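Local coordinates for protein (R)-S-adenosyl-L-methionine hydrolase (PDB 2CW5) that hydrolyses S-adenosyl-L-methionine to adenosine and L-methionine as a homotrimer, and lacks chlorinase and fluorinase activity, at residues R106-L111 and V158-L163. Sequence-based numbering, arbitrary orientation.
Sequences RRAFLL and VPVETL
Val-158 N gives its hydrogen to Ala-108 O over 3.0 Å, nearly straight at 167°, although the donor stands above the carbonyl plane. This antiparallel link adds the short strand 157-158 to strand 107-110 at one margin of the mixed sheet of the N-terminal domain; strand 79-83 flanks 107-110 on the other side. The pairing soon opens: a water accepts from Ala-108 N at 3.0 Å and donates to Val-158 O at 2.7 Å, bridging the two backbones where the segment 158-163 leaves the strand. Pro-159, which has no N-H to offer a neighbouring strand, follows directly and leads into the 3-10 turn 160-162. Pro-159 O receives both Thr-162 N and Thr-162 OG1, the hydroxyl lying in the carbonyl plane, and that hydroxyl is also hydrogen-bonded to Arg-78 NH2.

The turn brings Val-160 and Leu-163 back to the strand, and the small side chain of Ala-108 suits the point where they converge. Its methyl meets Val-158 CG2 at 3.8 Å, while the fork of Leu-163 straddles it, CD1 and CD2 each 3.9 Å from Ala-108 CB. Val-160, branched at CB, sets CG1 over the face of the peptide that joins Arg-106 to Arg-107, 3.4 Å from Arg-106 O. There both arginines face Leu-83 in a classic beta bulge, their CB atoms pointing away from the turn. On the strand itself, Phe-109 turns its ring edge to one face of the Arg-107 guanidinium, CZ offset toward the guanidinium rim and NH1 lying in the ring plane.

Farther along, Leu-110 and Val-158 cross at about a right angle. The 3.2 Å between Val-158 CG1 and Leu-110 CD2 is shorter than normal methyl contact and, with Leu-110 chi1 at an unstaggered -110°, leaves the exact placing of CD2 doubtful.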
ATOM      1  N   ARG C 106      -5.925  11.855  29.875  1.00 31.35           N
ATOM      2  CA  ARG C 106      -6.603  12.241  31.106  1.00 33.51           C
ATOM      3  C   ARG C 106      -7.670  11.204  31.449  1.00 32.64           C
ATOM      4  O   ARG C 106      -7.954  10.959  32.622  1.00 33.55           O
ATOM      5  CB  ARG C 106      -7.249  13.617  30.931  1.00 36.93           C
ATOM      6  CG  ARG C 106      -6.259  14.736  30.647  1.00 43.58           C
ATOM      7  CD  ARG C 106      -5.550  15.197  31.913  1.00 48.31           C
ATOM      8  NE  ARG C 106      -6.464  15.896  32.815  1.00 52.81           N
ATOM      9  CZ  ARG C 106      -6.110  16.436  33.978  1.00 54.78           C
ATOM     10  NH1 ARG C 106      -4.851  16.359  34.394  1.00 56.21           N
ATOM     11  NH2 ARG C 106      -7.016  17.055  34.724  1.00 55.05           N
ATOM     12  N   ARG C 107      -8.258  10.597  30.421  1.00 30.93           N
ATOM     13  CA  ARG C 107      -9.289   9.579  30.612  1.00 29.83           C
ATOM     14  C   ARG C 107      -9.126   8.419  29.635  1.00 29.18           C
ATOM     15  O   ARG C 107      -8.619   8.598  28.532  1.00 27.70           O
ATOM     16  CB  ARG C 107     -10.685  10.189  30.436  1.00 30.75           C
ATOM     17  CG  ARG C 107     -11.077  11.170  31.527  1.00 33.34           C
ATOM     18  CD  ARG C 107     -12.559  11.496  31.455  1.00 35.83           C
ATOM     19  NE  ARG C 107     -12.910  12.217  30.238  1.00 36.60           N
ATOM     20  CZ  ARG C 107     -14.159  12.406  29.822  1.00 38.68           C
ATOM     21  NH1 ARG C 107     -15.172  11.923  30.529  1.00 36.87           N
ATOM     22  NH2 ARG C 107     -14.395  13.076  28.702  1.00 37.61           N
ATOM     23  N   ALA C 108      -9.557   7.231  30.052  1.00 28.44           N
ATOM     24  CA  ALA C 108      -9.475   6.035  29.215  1.00 27.26           C
ATOM     25  C   ALA C 108     -10.782   5.265  29.349  1.00 28.97           C
ATOM     26  O   ALA C 108     -11.440   5.330  30.391  1.00 27.95           O
ATOM     27  CB  ALA C 108      -8.306   5.165  29.649  1.00 27.01           C
ATOM     28  N   PHE C 109     -11.149   4.532  28.300  1.00 29.10           N
ATOM     29  CA  PHE C 109     -12.393   3.768  28.287  1.00 30.99           C
ATOM     30  C   PHE C 109     -12.236   2.401  27.629  1.00 32.32           C
ATOM     31  O   PHE C 109     -11.473   2.245  26.677  1.00 31.67           O
ATOM     32  CB  PHE C 109     -13.468   4.545  27.524  1.00 31.75           C
ATOM     33  CG  PHE C 109     -13.818   5.870  28.136  1.00 32.74           C
ATOM     34  CD1 PHE C 109     -14.877   5.981  29.030  1.00 34.67           C
ATOM     35  CD2 PHE C 109     -13.086   7.009  27.822  1.00 32.88           C
ATOM     36  CE1 PHE C 109     -15.201   7.208  29.602  1.00 33.51           C
ATOM     37  CE2 PHE C 109     -13.399   8.237  28.388  1.00 32.46           C
ATOM     38  CZ  PHE C 109     -14.459   8.338  29.280  1.00 33.00           C
ATOM     39  N   LEU C 110     -12.968   1.415  28.142  1.00 32.94           N
ATOM     40  CA  LEU C 110     -12.949   0.073  27.571  1.00 32.84           C
ATOM     41  C   LEU C 110     -13.855   0.141  26.347  1.00 31.59           C
ATOM     42  O   LEU C 110     -14.914   0.759  26.401  1.00 31.23           O
ATOM     43  CB  LEU C 110     -13.509  -0.947  28.568  1.00 34.68           C
ATOM     44  CG  LEU C 110     -12.525  -1.943  29.179  1.00 38.26           C
ATOM     45  CD1 LEU C 110     -11.974  -2.857  28.090  1.00 36.84           C
ATOM     46  CD2 LEU C 110     -11.403  -1.190  29.876  1.00 37.81           C
ATOM     47  N   LEU C 111     -13.447  -0.482  25.247  1.00 30.55           N
ATOM     48  CA  LEU C 111     -14.262  -0.440  24.038  1.00 31.81           C
ATOM     49  C   LEU C 111     -15.234  -1.610  23.927  1.00 33.97           C
ATOM     50  O   LEU C 111     -14.823  -2.766  23.845  1.00 34.19           O
ATOM     51  CB  LEU C 111     -13.371  -0.394  22.792  1.00 28.63           C
ATOM     52  CG  LEU C 111     -12.393   0.780  22.675  1.00 27.08           C
ATOM     53  CD1 LEU C 111     -11.733   0.748  21.304  1.00 22.19           C
ATOM     54  CD2 LEU C 111     -13.128   2.093  22.874  1.00 28.11           C
ATOM     55  N   VAL C 158     -12.056   3.512  32.686  1.00 38.05           N
ATOM     56  CA  VAL C 158     -11.025   2.909  33.517  1.00 37.98           C
ATOM     57  C   VAL C 158      -9.958   3.947  33.840  1.00 37.70           C
ATOM     58  O   VAL C 158      -9.776   4.913  33.100  1.00 37.01           O
ATOM     59  CB  VAL C 158     -10.367   1.705  32.813  1.00 38.45           C
ATOM     60  CG1 VAL C 158     -11.411   0.634  32.543  1.00 38.84           C
ATOM     61  CG2 VAL C 158      -9.703   2.152  31.517  1.00 37.45           C
ATOM     62  N   PRO C 159      -9.239   3.759  34.960  1.00 38.78           N
ATOM     63  CA  PRO C 159      -8.179   4.676  35.398  1.00 38.24           C
ATOM     64  C   PRO C 159      -7.024   4.709  34.406  1.00 37.07           C
ATOM     65  O   PRO C 159      -6.536   3.658  33.993  1.00 38.08           O
ATOM     66  CB  PRO C 159      -7.749   4.089  36.742  1.00 38.66           C
ATOM     67  CG  PRO C 159      -8.977   3.357  37.216  1.00 39.91           C
ATOM     68  CD  PRO C 159      -9.441   2.690  35.953  1.00 38.80           C
ATOM     69  N   VAL C 160      -6.584   5.905  34.021  1.00 35.50           N
ATOM     70  CA  VAL C 160      -5.474   6.016  33.079  1.00 34.70           C
ATOM     71  C   VAL C 160      -4.221   5.356  33.630  1.00 35.54           C
ATOM     72  O   VAL C 160      -3.354   4.915  32.871  1.00 33.77           O
ATOM     73  CB  VAL C 160      -5.135   7.489  32.737  1.00 34.73           C
ATOM     74  CG1 VAL C 160      -6.231   8.086  31.881  1.00 32.74           C
ATOM     75  CG2 VAL C 160      -4.948   8.296  34.012  1.00 33.67           C
ATOM     76  N   GLU C 161      -4.119   5.283  34.954  1.00 36.13           N
ATOM     77  CA  GLU C 161      -2.948   4.666  35.555  1.00 36.77           C
ATOM     78  C   GLU C 161      -2.882   3.172  35.254  1.00 34.44           C
ATOM     79  O   GLU C 161      -1.826   2.555  35.389  1.00 34.68           O
ATOM     80  CB  GLU C 161      -2.915   4.905  37.072  1.00 39.17           C
ATOM     81  CG  GLU C 161      -4.155   4.474  37.840  1.00 42.14           C
ATOM     82  CD  GLU C 161      -5.191   5.584  37.975  1.00 45.33           C
ATOM     83  OE1 GLU C 161      -6.034   5.490  38.896  1.00 45.73           O
ATOM     84  OE2 GLU C 161      -5.168   6.541  37.167  1.00 45.08           O
ATOM     85  N   THR C 162      -4.006   2.591  34.837  1.00 33.68           N
ATOM     86  CA  THR C 162      -4.040   1.166  34.517  1.00 32.59           C
ATOM     87  C   THR C 162      -3.589   0.888  33.078  1.00 31.49           C
ATOM     88  O   THR C 162      -3.388  -0.264  32.700  1.00 31.88           O
ATOM     89  CB  THR C 162      -5.454   0.565  34.710  1.00 34.47           C
ATOM     90  OG1 THR C 162      -6.346   1.081  33.711  1.00 34.77           O
ATOM     91  CG2 THR C 162      -5.993   0.911  36.098  1.00 35.09           C
ATOM     92  N   LEU C 163      -3.431   1.940  32.279  1.00 30.03           N
ATOM     93  CA  LEU C 163      -2.995   1.767  30.891  1.00 28.95           C
ATOM     94  C   LEU C 163      -1.580   1.198  30.826  1.00 28.05           C
ATOM     95  O   LEU C 163      -0.727   1.532  31.644  1.00 29.78           O
ATOM     96  CB  LEU C 163      -3.061   3.103  30.140  1.00 27.68           C
ATOM     97  CG  LEU C 163      -4.477   3.661  29.932  1.00 27.53           C
ATOM     98  CD1 LEU C 163      -4.405   5.027  29.264  1.00 25.97           C
ATOM     99  CD2 LEU C 163      -5.292   2.694  29.076  1.00 27.33           C
TER
HETATM  100  O   HOH W   1     -10.369   7.588  32.912  1.00 31.58           O